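SCO family protein (PDB 3ME7) probably binds copper and takes part in electron transport, as a membrane-anchored SCO1/2 family protein whose soluble thioredoxin-like domain carries a redox-active cysteine pair. Local coordinates at residues Tyr37-Ala43 and Asp123-Asn128; Leu46-Leu51 and Gly145-Asn149; Asp76-Ile81 and Lys96-Ala100. All blocks are in the same frame, centred on the assembly; numbering follows the deposited sequence.

Contact 1: Tyr37-Ala43 and Asp123-Asn128; sequences YTHCRAA and DFIHPN
Tyr-37 and Cys-40 meet Asp-123, Phe-124 and His-126 beside the predicted copper site of this thioredoxin-like SCO domain. The loop 37-43 follows strand 31-36 and holds the first cysteine of the CxxxC motif, Cys-40. A type I turn from Tyr-37 to Cys-40 opens it. Asp-123 begins the facing segment. In one of its two modelled conformers, OD1 lies 3.1 Å from Tyr-37 OH, so this approach is less certain. Phe-124 comes next and grips the same hydroxyl through its backbone. Its N donates to Tyr-37 OH at 3.1 Å, and the bond is nearly straight at 173°. The phenylalanine ring then turns its edge to the tyrosine face in a T-shaped pair. Atom CD2 of Phe-124 sits over the ring centre. Cys-40 CB covers the opposite face, so the tyrosine ring is sandwiched. Phe-72 also meets this ring and that of His-126. His-126 is a predicted copper ligand, as are Cys-40 and Cys-44. The two cysteines form a disulfide in this crystal. His-126 CD2 stands 3.9 Å from Tyr-37 CE1, at the tyrosine edge. Its CG lies between the backbone N and the carbonyl carbon (chi1 63°), which brings the imidazole to the cysteine loop. On the far side from that loop, ND1 donates to Pro-127 O at 2.8 Å, which helps to fix the ring's rotation. NE2 is 4.0 Å from Cys-40 SG, and a water joins NE2 to Ala-43 N. At the end of the segment, Asn-128 OD1 touches Ala-43 CB at 3.1 Å.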
ATOM      1  N   TYR A  37       7.344   7.888  -0.790  1.00  9.54           N
ATOM      2  CA  TYR A  37       7.288   9.236  -0.207  1.00 10.76           C
ATOM      3  C   TYR A  37       7.098  10.259  -1.317  1.00 11.66           C
ATOM      4  O   TYR A  37       7.424   9.979  -2.464  1.00 11.41           O
ATOM      5  CB  TYR A  37       8.479   9.573   0.704  1.00 11.94           C
ATOM      6  CG  TYR A  37       9.854   9.513   0.082  1.00 13.89           C
ATOM      7  CD1 TYR A  37      10.460   8.294  -0.219  1.00 13.78           C
ATOM      8  CD2 TYR A  37      10.582  10.680  -0.137  1.00 13.18           C
ATOM      9  CE1 TYR A  37      11.727   8.241  -0.737  1.00 15.25           C
ATOM     10  CE2 TYR A  37      11.860  10.632  -0.671  1.00 15.19           C
ATOM     11  CZ  TYR A  37      12.420   9.414  -0.970  1.00 14.00           C
ATOM     12  OH  TYR A  37      13.685   9.357  -1.506  1.00 17.37           O
ATOM     13  N   THR A  38       6.529  11.414  -0.985  1.00 12.83           N
ATOM     14  CA  THR A  38       5.957  12.276  -2.034  1.00 14.05           C
ATOM     15  C   THR A  38       7.008  13.028  -2.835  1.00 15.44           C
ATOM     16  O   THR A  38       6.762  13.397  -3.983  1.00 17.35           O
ATOM     17  CB  THR A  38       4.825  13.226  -1.538  1.00 15.21           C
ATOM     18  OG1 THR A  38       5.359  14.258  -0.701  1.00 17.39           O
ATOM     19  CG2 THR A  38       3.728  12.451  -0.806  1.00 17.29           C
ATOM     20  N   HIS A  39       8.177  13.234  -2.234  1.00 14.55           N
ATOM     21  CA  HIS A  39       9.270  13.906  -2.926  1.00 16.25           C
ATOM     22  C   HIS A  39      10.238  12.909  -3.555  1.00 17.02           C
ATOM     23  O   HIS A  39      11.312  13.279  -3.999  1.00 18.53           O
ATOM     24  CB  HIS A  39       9.999  14.857  -1.983  1.00 17.98           C
ATOM     25  CG  HIS A  39       9.163  16.010  -1.536  1.00 20.43           C
ATOM     26  ND1 HIS A  39       8.930  17.111  -2.335  1.00 20.03           N
ATOM     27  CD2 HIS A  39       8.518  16.246  -0.369  1.00 19.64           C
ATOM     28  CE1 HIS A  39       8.164  17.969  -1.682  1.00 20.35           C
ATOM     29  NE2 HIS A  39       7.902  17.470  -0.486  1.00 20.62           N
ATOM     30  N   CYS A  40       9.828  11.642  -3.617  1.00 16.83           N
ATOM     31  CA  CYS A  40      10.656  10.552  -4.133  1.00 17.83           C
ATOM     32  C   CYS A  40      10.671  10.595  -5.665  1.00 19.51           C
ATOM     33  O   CYS A  40       9.660  10.324  -6.318  1.00 20.37           O
ATOM     34  CB  CYS A  40      10.058   9.247  -3.615  1.00 17.46           C
ATOM     35  SG  CYS A  40      10.785   7.625  -4.005  1.00 21.99           S
ATOM     36  N   ARG A  41      11.813  10.948  -6.239  1.00 19.95           N
ATOM     37  CA  ARG A  41      11.902  11.030  -7.700  1.00 20.83           C
ATOM     38  C   ARG A  41      12.573   9.831  -8.364  1.00 19.49           C
ATOM     39  O   ARG A  41      12.662   9.772  -9.593  1.00 19.37           O
ATOM     40  CB  ARG A  41      12.552  12.341  -8.139  1.00 22.62           C
ATOM     41  CG  ARG A  41      11.555  13.495  -8.161  1.00 35.53           C
ATOM     42  CD  ARG A  41      12.173  14.780  -8.638  1.00 25.45           C
ATOM     43  NE  ARG A  41      13.302  15.192  -7.801  1.00 35.77           N
ATOM     44  CZ  ARG A  41      14.554  15.342  -8.235  1.00 27.23           C
ATOM     45  NH1 ARG A  41      14.863  15.126  -9.510  1.00 35.95           N
ATOM     46  NH2 ARG A  41      15.504  15.720  -7.390  1.00 35.79           N
ATOM     47  N   ALA A  42      13.026   8.875  -7.556  1.00 18.55           N
ATOM     48  CA  ALA A  42      13.751   7.715  -8.082  1.00 18.57           C
ATOM     49  C   ALA A  42      12.868   6.473  -8.225  1.00 18.19           C
ATOM     50  O   ALA A  42      12.292   6.234  -9.286  1.00 18.75           O
ATOM     51  CB  ALA A  42      15.002   7.423  -7.226  1.00 18.75           C
ATOM     52  N   ALA A  43      12.747   5.688  -7.162  1.00 17.18           N
ATOM     53  CA  ALA A  43      12.034   4.421  -7.247  1.00 16.37           C
ATOM     54  C   ALA A  43      10.524   4.596  -7.227  1.00 15.56           C
ATOM     55  O   ALA A  43       9.807   3.838  -7.899  1.00 15.03           O
ATOM     56  CB  ALA A  43      12.470   3.470  -6.127  1.00 16.70           C
ATOM     57  N   ASP A 123      17.467  12.356   0.344  1.00 23.82           N
ATOM     58  CA  ASP A 123      16.458  11.347   0.065  0.50 22.09           C
ATOM     59  C   ASP A 123      16.586  10.174   1.020  1.00 20.27           C
ATOM     60  O   ASP A 123      17.378  10.221   1.971  1.00 20.07           O
ATOM     61  CB  ASP A 123      16.557  10.886  -1.387  0.50 22.15           C
ATOM     62  CG  ASP A 123      16.004  11.910  -2.347  0.50 31.85           C
ATOM     63  OD1 ASP A 123      14.761  12.065  -2.414  0.50 21.99           O
ATOM     64  OD2 ASP A 123      16.815  12.569  -3.020  0.50 21.98           O
ATOM     65  N   PHE A 124      15.801   9.141   0.767  1.00 16.97           N
ATOM     66  CA  PHE A 124      15.809   7.954   1.590  1.00 15.03           C
ATOM     67  C   PHE A 124      16.268   6.749   0.780  1.00 14.30           C
ATOM     68  O   PHE A 124      16.027   6.681  -0.425  1.00 14.84           O
ATOM     69  CB  PHE A 124      14.408   7.686   2.124  1.00 14.81           C
ATOM     70  CG  PHE A 124      13.922   8.708   3.115  1.00 15.10           C
ATOM     71  CD1 PHE A 124      14.643   8.975   4.283  1.00 14.76           C
ATOM     72  CD2 PHE A 124      12.726   9.383   2.894  1.00 15.70           C
ATOM     73  CE1 PHE A 124      14.179   9.918   5.216  1.00 15.44           C
ATOM     74  CE2 PHE A 124      12.254  10.320   3.812  1.00 15.65           C
ATOM     75  CZ  PHE A 124      12.985  10.588   4.971  1.00 15.62           C
ATOM     76  N   ILE A 125      16.942   5.819   1.452  1.00 11.73           N
ATOM     77  CA  ILE A 125      17.207   4.478   0.924  1.00 11.30           C
ATOM     78  C   ILE A 125      16.141   3.588   1.559  1.00 10.76           C
ATOM     79  O   ILE A 125      15.924   3.657   2.766  1.00 10.73           O
ATOM     80  CB  ILE A 125      18.623   4.010   1.320  1.00 11.72           C
ATOM     81  CG1 ILE A 125      19.672   4.744   0.484  1.00 13.89           C
ATOM     82  CG2 ILE A 125      18.796   2.490   1.134  1.00 13.01           C
ATOM     83  CD1 ILE A 125      21.079   4.579   1.007  1.00 13.23           C
ATOM     84  N   HIS A 126      15.459   2.782   0.745  1.00  9.84           N
ATOM     85  CA  HIS A 126      14.309   2.013   1.207  1.00 11.33           C
ATOM     86  C   HIS A 126      14.054   0.848   0.248  1.00 11.18           C
ATOM     87  O   HIS A 126      14.508   0.880  -0.901  1.00 10.86           O
ATOM     88  CB  HIS A 126      13.057   2.924   1.278  1.00 12.41           C
ATOM     89  CG  HIS A 126      12.650   3.477  -0.051  1.00 14.77           C
ATOM     90  ND1 HIS A 126      11.750   2.832  -0.871  1.00 13.57           N
ATOM     91  CD2 HIS A 126      13.043   4.584  -0.723  1.00 13.44           C
ATOM     92  CE1 HIS A 126      11.600   3.522  -1.987  1.00 14.40           C
ATOM     93  NE2 HIS A 126      12.380   4.587  -1.926  1.00 15.41           N
ATOM     94  N   PRO A 127      13.361  -0.201   0.728  1.00 11.99           N
ATOM     95  CA  PRO A 127      12.913  -1.251  -0.194  1.00 12.06           C
ATOM     96  C   PRO A 127      11.797  -0.821  -1.130  1.00 10.58           C
ATOM     97  O   PRO A 127      11.019   0.109  -0.835  1.00 10.09           O
ATOM     98  CB  PRO A 127      12.415  -2.372   0.732  1.00 13.88           C
ATOM     99  CG  PRO A 127      12.152  -1.728   2.035  1.00 20.56           C
ATOM    100  CD  PRO A 127      12.964  -0.466   2.125  1.00 13.64           C
ATOM    101  N   ASN A 128      11.727  -1.522  -2.247  1.00  8.96           N
ATOM    102  CA  ASN A 128      10.621  -1.389  -3.199  1.00  8.83           C
ATOM    103  C   ASN A 128       9.663  -2.530  -2.966  1.00  8.58           C
ATOM    104  O   ASN A 128       9.962  -3.662  -3.312  1.00  9.07           O
ATOM    105  CB  ASN A 128      11.150  -1.420  -4.641  1.00  9.86           C
ATOM    106  CG  ASN A 128      12.187  -0.332  -4.899  1.00 10.86           C
ATOM    107  OD1 ASN A 128      12.010   0.822  -4.509  1.00 11.66           O
ATOM    108  ND2 ASN A 128      13.275  -0.695  -5.535  1.00  9.17           N
TER
HETATM  109  O   HOH W   1      13.562   6.091  -4.174  1.00 27.85           O

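Contact 2: Leu46-Leu51 and Gly145-Asn149; sequences LITKSL and GVNYN
The helical segment 46-51 meets the irregular segment 145-149 most closely where the CA atoms of Ile-47 and Val-146 come within 4.9 Å. The contact sets helix 43-52 of the thioredoxin-like fold against the connection from strand 139-144 to helix 150-160. Ser-50 makes the polar link. Its OG stands anti to the backbone N (chi1 -168°), in place to accept from Tyr-148 N at 3.2 Å. That bond is fairly straight, at 165°. Val-146 packs on the previous turn of the helix. Its CB touches Leu-46 CB, and its CG1 meets Ile-47 CG1 at 3.8 Å. The side chains of Ile-47 and Val-146 cross at about a right angle. The Tyr-148 side chain lies obliquely across Ile-47 and Leu-51. Its CE2 reaches Leu-51 CG at 4.0 Å, and its hydroxyl touches Ile-47 CG2. The same hydroxyl makes a weak bond to Gly-145 O, which ties the segment back on itself. With an alanine here, the ring would be gone, and Ile-47 and Leu-51 would probably lose part of their packing and Gly-145 O its hydroxyl partner. Phe-153 of helix 150-160 pairs edge-to-face with the tyrosine ring. On the helix side, Ser-50 CB comes 3.3 Å from Val-146 O.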
ATOM      1  N   LEU A  46       8.566   4.906 -10.345  1.00 12.86           N
ATOM      2  CA  LEU A  46       8.575   3.616 -11.038  1.00 13.07           C
ATOM      3  C   LEU A  46       7.517   2.672 -10.449  1.00 12.19           C
ATOM      4  O   LEU A  46       6.743   2.066 -11.184  1.00 12.48           O
ATOM      5  CB  LEU A  46       9.973   2.987 -11.020  1.00 13.43           C
ATOM      6  CG  LEU A  46      11.101   3.858 -11.595  1.00 13.13           C
ATOM      7  CD1 LEU A  46      12.404   3.065 -11.633  1.00 14.30           C
ATOM      8  CD2 LEU A  46      10.722   4.348 -12.990  1.00 14.36           C
ATOM      9  N   ILE A  47       7.475   2.584  -9.128  1.00 11.88           N
ATOM     10  CA  ILE A  47       6.507   1.735  -8.432  1.00 12.19           C
ATOM     11  C   ILE A  47       5.077   2.146  -8.778  1.00 11.98           C
ATOM     12  O   ILE A  47       4.257   1.309  -9.154  1.00 12.50           O
ATOM     13  CB  ILE A  47       6.701   1.799  -6.896  1.00 13.18           C
ATOM     14  CG1 ILE A  47       8.045   1.155  -6.512  1.00 14.28           C
ATOM     15  CG2 ILE A  47       5.519   1.125  -6.182  1.00 14.29           C
ATOM     16  CD1 ILE A  47       8.523   1.476  -5.092  1.00 13.05           C
ATOM     17  N   THR A  48       4.800   3.447  -8.680  1.00 10.96           N
ATOM     18  CA  THR A  48       3.432   3.931  -8.875  1.00 10.03           C
ATOM     19  C   THR A  48       3.016   3.775 -10.337  1.00 10.39           C
ATOM     20  O   THR A  48       1.907   3.332 -10.619  1.00  9.66           O
ATOM     21  CB  THR A  48       3.276   5.370  -8.364  1.00  9.93           C
ATOM     22  OG1 THR A  48       3.696   5.409  -6.987  1.00 10.02           O
ATOM     23  CG2 THR A  48       1.835   5.806  -8.440  1.00 10.12           C
ATOM     24  N   LYS A  49       3.915   4.118 -11.264  1.00 11.25           N
ATOM     25  CA  LYS A  49       3.635   3.935 -12.692  1.00 12.21           C
ATOM     26  C   LYS A  49       3.430   2.456 -13.016  1.00 12.00           C
ATOM     27  O   LYS A  49       2.562   2.113 -13.819  1.00 12.74           O
ATOM     28  CB  LYS A  49       4.780   4.496 -13.543  1.00 13.04           C
ATOM     29  CG  LYS A  49       4.851   6.008 -13.531  1.00 15.13           C
ATOM     30  CD  LYS A  49       6.117   6.491 -14.213  1.00 14.79           C
ATOM     31  CE  LYS A  49       6.162   8.009 -14.208  1.00 16.70           C
ATOM     32  NZ  LYS A  49       7.235   8.487 -15.096  1.00 16.99           N
ATOM     33  N   SER A  50       4.228   1.586 -12.395  1.00 12.49           N
ATOM     34  CA  SER A  50       4.052   0.147 -12.593  1.00 13.42           C
ATOM     35  C   SER A  50       2.693  -0.351 -12.077  1.00 13.20           C
ATOM     36  O   SER A  50       2.015  -1.130 -12.756  1.00 13.01           O
ATOM     37  CB  SER A  50       5.208  -0.634 -11.975  1.00 13.76           C
ATOM     38  OG  SER A  50       5.158  -1.986 -12.407  1.00 26.71           O
ATOM     39  N   LEU A  51       2.296   0.095 -10.884  1.00 12.03           N
ATOM     40  CA  LEU A  51       0.952  -0.179 -10.358  1.00 11.72           C
ATOM     41  C   LEU A  51      -0.154   0.337 -11.248  1.00 11.64           C
ATOM     42  O   LEU A  51      -1.143  -0.352 -11.464  1.00 11.12           O
ATOM     43  CB  LEU A  51       0.795   0.455  -8.968  1.00 12.13           C
ATOM     44  CG  LEU A  51       1.480  -0.328  -7.868  1.00 12.82           C
ATOM     45  CD1 LEU A  51       1.280   0.446  -6.563  1.00 12.92           C
ATOM     46  CD2 LEU A  51       0.906  -1.754  -7.734  1.00 11.72           C
ATOM     47  N   GLY A 145      10.143  -4.992  -5.873  1.00 10.95           N
ATOM     48  CA  GLY A 145      10.703  -4.429  -7.092  1.00 11.73           C
ATOM     49  C   GLY A 145       9.828  -3.364  -7.705  1.00 13.02           C
ATOM     50  O   GLY A 145       8.906  -2.830  -7.059  1.00 13.24           O
ATOM     51  N   VAL A 146      10.138  -3.037  -8.950  1.00 14.77           N
ATOM     52  CA  VAL A 146       9.473  -1.933  -9.641  1.00 16.95           C
ATOM     53  C   VAL A 146       8.958  -2.350 -11.019  1.00 19.69           C
ATOM     54  O   VAL A 146       8.414  -1.515 -11.744  1.00 21.14           O
ATOM     55  CB  VAL A 146      10.394  -0.686  -9.782  1.00 16.61           C
ATOM     56  CG1 VAL A 146      10.970  -0.271  -8.434  1.00 13.05           C
ATOM     57  CG2 VAL A 146      11.528  -0.946 -10.763  1.00 12.06           C
ATOM     58  N   ASN A 147       9.151  -3.618 -11.375  1.00 20.38           N
ATOM     59  CA  ASN A 147       8.809  -4.146 -12.701  1.00 22.28           C
ATOM     60  C   ASN A 147       7.789  -5.270 -12.548  1.00 22.06           C
ATOM     61  O   ASN A 147       8.140  -6.441 -12.673  1.00 23.09           O
ATOM     62  CB  ASN A 147      10.076  -4.671 -13.419  1.00 23.69           C
ATOM     63  CG  ASN A 147      11.145  -3.590 -13.631  1.00 36.57           C
ATOM     64  OD1 ASN A 147      10.857  -2.507 -14.145  1.00 25.65           O
ATOM     65  ND2 ASN A 147      12.395  -3.895 -13.254  1.00 24.41           N
ATOM     66  N   TYR A 148       6.538  -4.906 -12.258  1.00 21.10           N
ATOM     67  CA  TYR A 148       5.520  -5.881 -11.831  1.00 20.95           C
ATOM     68  C   TYR A 148       4.967  -6.699 -12.980  1.00 21.77           C
ATOM     69  O   TYR A 148       4.798  -6.192 -14.102  1.00 23.07           O
ATOM     70  CB  TYR A 148       4.381  -5.196 -11.056  1.00 20.76           C
ATOM     71  CG  TYR A 148       4.860  -4.373  -9.883  1.00 24.31           C
ATOM     72  CD1 TYR A 148       5.812  -4.881  -8.999  1.00 20.13           C
ATOM     73  CD2 TYR A 148       4.356  -3.094  -9.641  1.00 20.27           C
ATOM     74  CE1 TYR A 148       6.263  -4.133  -7.931  1.00 24.22           C
ATOM     75  CE2 TYR A 148       4.812  -2.331  -8.573  1.00 24.35           C
ATOM     76  CZ  TYR A 148       5.752  -2.854  -7.718  1.00 20.04           C
ATOM     77  OH  TYR A 148       6.215  -2.110  -6.664  1.00 24.33           O
ATOM     78  N   ASN A 149       4.720  -7.979 -12.709  1.00 20.77           N
ATOM     79  CA  ASN A 149       4.005  -8.802 -13.662  1.00 19.77           C
ATOM     80  C   ASN A 149       2.600  -9.121 -13.171  1.00 17.59           C
ATOM     81  O   ASN A 149       2.309  -9.108 -11.976  1.00 18.15           O
ATOM     82  CB  ASN A 149       4.796 -10.046 -14.097  1.00 21.08           C
ATOM     83  CG  ASN A 149       5.032 -11.025 -12.969  1.00 19.48           C
ATOM     84  OD1 ASN A 149       4.142 -11.785 -12.588  1.00 22.22           O
ATOM     85  ND2 ASN A 149       6.255 -11.046 -12.461  1.00 22.45           N
TER

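Contact 3: Asp76-Ile81 and Lys96-Ala100; sequences DTLEDI and KVVKA. With SO4 (sulfate ion), chain C.
Segment 76-81 runs from a loop into the first turn of helix 78-87. Segment 96-100 is strand. The backbones come nearest at Ile-81 and Val-97, whose CA atoms are 6.2 Å apart. Ile-81 points toward the strand. Its CB rests on Val-97 CG1 at 3.7 Å, and the two side chains pass alongside, pointing opposite ways. CG1 of Ile-81 lies between the backbone N and the carbonyl carbon (chi1 56°), and the extended chi2 then sets CD1 against the strand backbone. That methyl settles against Val-97 O and Lys-99 N. This is helix-on-sheet packing within a beta-alpha-beta unit: strand 66-71, helix 78-87 and strand 95-100. The helix start is closed by a capping box. Thr-77 N donates to the anti lone pair of Asp-80 OD2 at 2.9 Å, while Asp-80 N returns a weak bond to Thr-77 OG1. Lys-99 reaches across to this helix end. Its chain bends at chi3. It crosses the Leu-78 side chain at about a right angle, with Lys-99 CD near Leu-78 CD2. NZ donates to Asp-76 O at 2.9 Å, in the carbonyl plane. The side chain of Asp-76 turns elsewhere, with OD2 bonded to Thr-71 OG1 and Thr-38 N. A sulfate, probably from the crystallisation liquor, is a second partner of NZ. The helix N terminus, like the lysine, would probably favour this anion. Lys-99 NZ donates a hydrogen bond to sulfate O1 at 2.7 Å. Leu-78 N donates to sulfate O4 at 3.3 Å, with a weaker bond to O1.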
ATOM      1  N   ASP A  76       5.644  14.620   5.442  1.00 12.89           N
ATOM      2  CA  ASP A  76       4.641  14.817   4.402  1.00 12.06           C
ATOM      3  C   ASP A  76       3.307  15.249   5.027  1.00 11.50           C
ATOM      4  O   ASP A  76       2.862  14.681   6.037  1.00 12.22           O
ATOM      5  CB  ASP A  76       4.458  13.543   3.554  1.00 11.72           C
ATOM      6  CG  ASP A  76       5.447  13.439   2.398  1.00 16.46           C
ATOM      7  OD1 ASP A  76       6.203  14.397   2.130  1.00 12.92           O
ATOM      8  OD2 ASP A  76       5.463  12.383   1.732  1.00 11.85           O
ATOM      9  N   THR A  77       2.706  16.279   4.443  1.00 10.83           N
ATOM     10  CA  THR A  77       1.425  16.826   4.879  1.00 11.07           C
ATOM     11  C   THR A  77       0.319  16.448   3.888  1.00 11.32           C
ATOM     12  O   THR A  77       0.576  15.840   2.828  1.00 11.62           O
ATOM     13  CB  THR A  77       1.486  18.351   4.916  1.00 10.92           C
ATOM     14  OG1 THR A  77       1.724  18.830   3.592  1.00 12.72           O
ATOM     15  CG2 THR A  77       2.605  18.834   5.858  1.00 13.09           C
ATOM     16  N   LEU A  78      -0.906  16.836   4.238  1.00 11.26           N
ATOM     17  CA  LEU A  78      -2.064  16.651   3.351  1.00 11.61           C
ATOM     18  C   LEU A  78      -1.844  17.316   1.995  1.00 11.07           C
ATOM     19  O   LEU A  78      -2.183  16.753   0.965  1.00 10.30           O
ATOM     20  CB  LEU A  78      -3.343  17.153   4.023  1.00 12.95           C
ATOM     21  CG  LEU A  78      -3.759  16.334   5.252  1.00 12.22           C
ATOM     22  CD1 LEU A  78      -4.988  16.952   5.902  1.00 14.45           C
ATOM     23  CD2 LEU A  78      -4.038  14.891   4.891  1.00 14.73           C
ATOM     24  N   GLU A  79      -1.243  18.503   2.000  1.00 11.36           N
ATOM     25  CA  GLU A  79      -0.860  19.182   0.766  1.00 11.08           C
ATOM     26  C   GLU A  79       0.032  18.294  -0.115  1.00 10.99           C
ATOM     27  O   GLU A  79      -0.200  18.162  -1.318  1.00 11.28           O
ATOM     28  CB  GLU A  79      -0.150  20.497   1.136  1.00 12.93           C
ATOM     29  CG  GLU A  79       0.418  21.303  -0.013  1.00 28.02           C
ATOM     30  CD  GLU A  79       1.100  22.578   0.468  1.00 15.88           C
ATOM     31  OE1 GLU A  79       2.206  22.492   1.057  1.00 28.56           O
ATOM     32  OE2 GLU A  79       0.534  23.665   0.252  1.00 28.42           O
ATOM     33  N   ASP A  80       1.033  17.684   0.514  1.00 10.23           N
ATOM     34  CA  ASP A  80       1.963  16.797  -0.192  1.00 10.61           C
ATOM     35  C   ASP A  80       1.281  15.584  -0.821  1.00 10.09           C
ATOM     36  O   ASP A  80       1.572  15.243  -1.972  1.00 10.50           O
ATOM     37  CB  ASP A  80       3.080  16.319   0.731  1.00 11.51           C
ATOM     38  CG  ASP A  80       3.997  17.437   1.167  1.00 10.43           C
ATOM     39  OD1 ASP A  80       4.458  18.215   0.310  1.00 12.81           O
ATOM     40  OD2 ASP A  80       4.264  17.541   2.372  1.00 12.45           O
ATOM     41  N   ILE A  81       0.398  14.922  -0.066  1.00 10.23           N
ATOM     42  CA  ILE A  81      -0.251  13.728  -0.614  1.00  9.91           C
ATOM     43  C   ILE A  81      -1.298  14.057  -1.678  1.00 10.19           C
ATOM     44  O   ILE A  81      -1.500  13.271  -2.602  1.00 10.43           O
ATOM     45  CB  ILE A  81      -0.789  12.750   0.464  1.00 10.50           C
ATOM     46  CG1 ILE A  81      -1.757  13.437   1.434  1.00 11.22           C
ATOM     47  CG2 ILE A  81       0.378  12.056   1.175  1.00 11.31           C
ATOM     48  CD1 ILE A  81      -2.522  12.433   2.296  1.00 10.12           C
ATOM     49  N   LYS A  96      -6.548   5.132  -2.778  1.00 10.41           N
ATOM     50  CA  LYS A  96      -6.344   6.297  -1.927  1.00 10.57           C
ATOM     51  C   LYS A  96      -4.872   6.624  -1.841  1.00  9.17           C
ATOM     52  O   LYS A  96      -4.030   5.747  -2.036  1.00  8.28           O
ATOM     53  CB  LYS A  96      -6.877   6.034  -0.522  1.00 11.71           C
ATOM     54  CG  LYS A  96      -8.352   5.668  -0.468  1.00 17.73           C
ATOM     55  CD  LYS A  96      -8.805   5.550   0.973  1.00 13.77           C
ATOM     56  CE  LYS A  96     -10.058   4.718   1.101  1.00 17.71           C
ATOM     57  NZ  LYS A  96     -11.186   5.395   0.378  1.00 14.51           N
ATOM     58  N   VAL A  97      -4.571   7.899  -1.593  1.00  8.49           N
ATOM     59  CA  VAL A  97      -3.230   8.324  -1.187  1.00  8.84           C
ATOM     60  C   VAL A  97      -3.386   8.869   0.232  1.00  8.36           C
ATOM     61  O   VAL A  97      -4.229   9.762   0.479  1.00  8.48           O
ATOM     62  CB  VAL A  97      -2.650   9.393  -2.119  1.00  8.88           C
ATOM     63  CG1 VAL A  97      -1.230   9.729  -1.695  1.00 10.54           C
ATOM     64  CG2 VAL A  97      -2.661   8.923  -3.599  1.00 10.85           C
ATOM     65  N   VAL A  98      -2.611   8.313   1.169  1.00  8.84           N
ATOM     66  CA  VAL A  98      -2.815   8.595   2.590  1.00  7.51           C
ATOM     67  C   VAL A  98      -1.502   8.851   3.288  1.00  6.26           C
ATOM     68  O   VAL A  98      -0.439   8.461   2.780  1.00  7.00           O
ATOM     69  CB  VAL A  98      -3.559   7.452   3.333  1.00  7.99           C
ATOM     70  CG1 VAL A  98      -4.803   7.040   2.554  1.00  9.09           C
ATOM     71  CG2 VAL A  98      -2.658   6.228   3.542  1.00  8.68           C
ATOM     72  N   LYS A  99      -1.606   9.499   4.441  1.00  6.66           N
ATOM     73  CA  LYS A  99      -0.488   9.595   5.395  1.00  7.02           C
ATOM     74  C   LYS A  99      -0.966   9.042   6.734  1.00  8.55           C
ATOM     75  O   LYS A  99      -2.168   8.984   6.997  1.00  8.60           O
ATOM     76  CB  LYS A  99      -0.014  11.046   5.568  1.00  7.95           C
ATOM     77  CG  LYS A  99      -1.110  11.990   6.078  1.00  7.56           C
ATOM     78  CD  LYS A  99      -0.544  13.355   6.456  1.00  9.41           C
ATOM     79  CE  LYS A  99       0.184  13.284   7.801  1.00  8.41           C
ATOM     80  NZ  LYS A  99       0.805  14.598   8.135  1.00 10.47           N
ATOM     81  N   ALA A 100      -0.025   8.658   7.588  1.00  8.98           N
ATOM     82  CA  ALA A 100      -0.336   8.230   8.949  1.00 10.09           C
ATOM     83  C   ALA A 100      -0.614   9.491   9.786  1.00  9.90           C
ATOM     84  O   ALA A 100       0.056  10.511   9.622  1.00 11.29           O
ATOM     85  CB  ALA A 100       0.852   7.455   9.523  1.00 11.11           C
TER
HETATM   86  S   SO4 C 501      -1.268  17.927   7.976  1.00 15.65           S
HETATM   87  O1  SO4 C 501      -0.870  16.588   7.556  1.00 20.24           O
HETATM   88  O2  SO4 C 501      -2.424  17.831   8.854  1.00 21.51           O
HETATM   89  O3  SO4 C 501      -0.151  18.584   8.660  1.00 20.02           O
HETATM   90  O4  SO4 C 501      -1.650  18.708   6.798  1.00 19.97           O

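From the N terminus, strand 31-36 leads into the cysteine loop 37-43 and then helix 43-52, so contacts 1 and 2 open in close succession. Strand 66-71 and the loop after it lead to 76-81. Contact 3 closes first, at strand 95-100, and is nested inside the loops of the other two. Contact 1 closes next at 123-128, and contact 2 last at 145-149. Contacts 1 and 2 therefore cross. They touch through Asn-128 O and Gly-145 N, a probable hydrogen bond. Contact 3 meets contact 1 through Thr-38 OG1 and Asp-76 OD1. Contact 1 joins the cysteine loop to 123-128, contact 2 helix 43-52 to the connection before helix 150-160, and contact 3 helix 78-87 to strand 95-100.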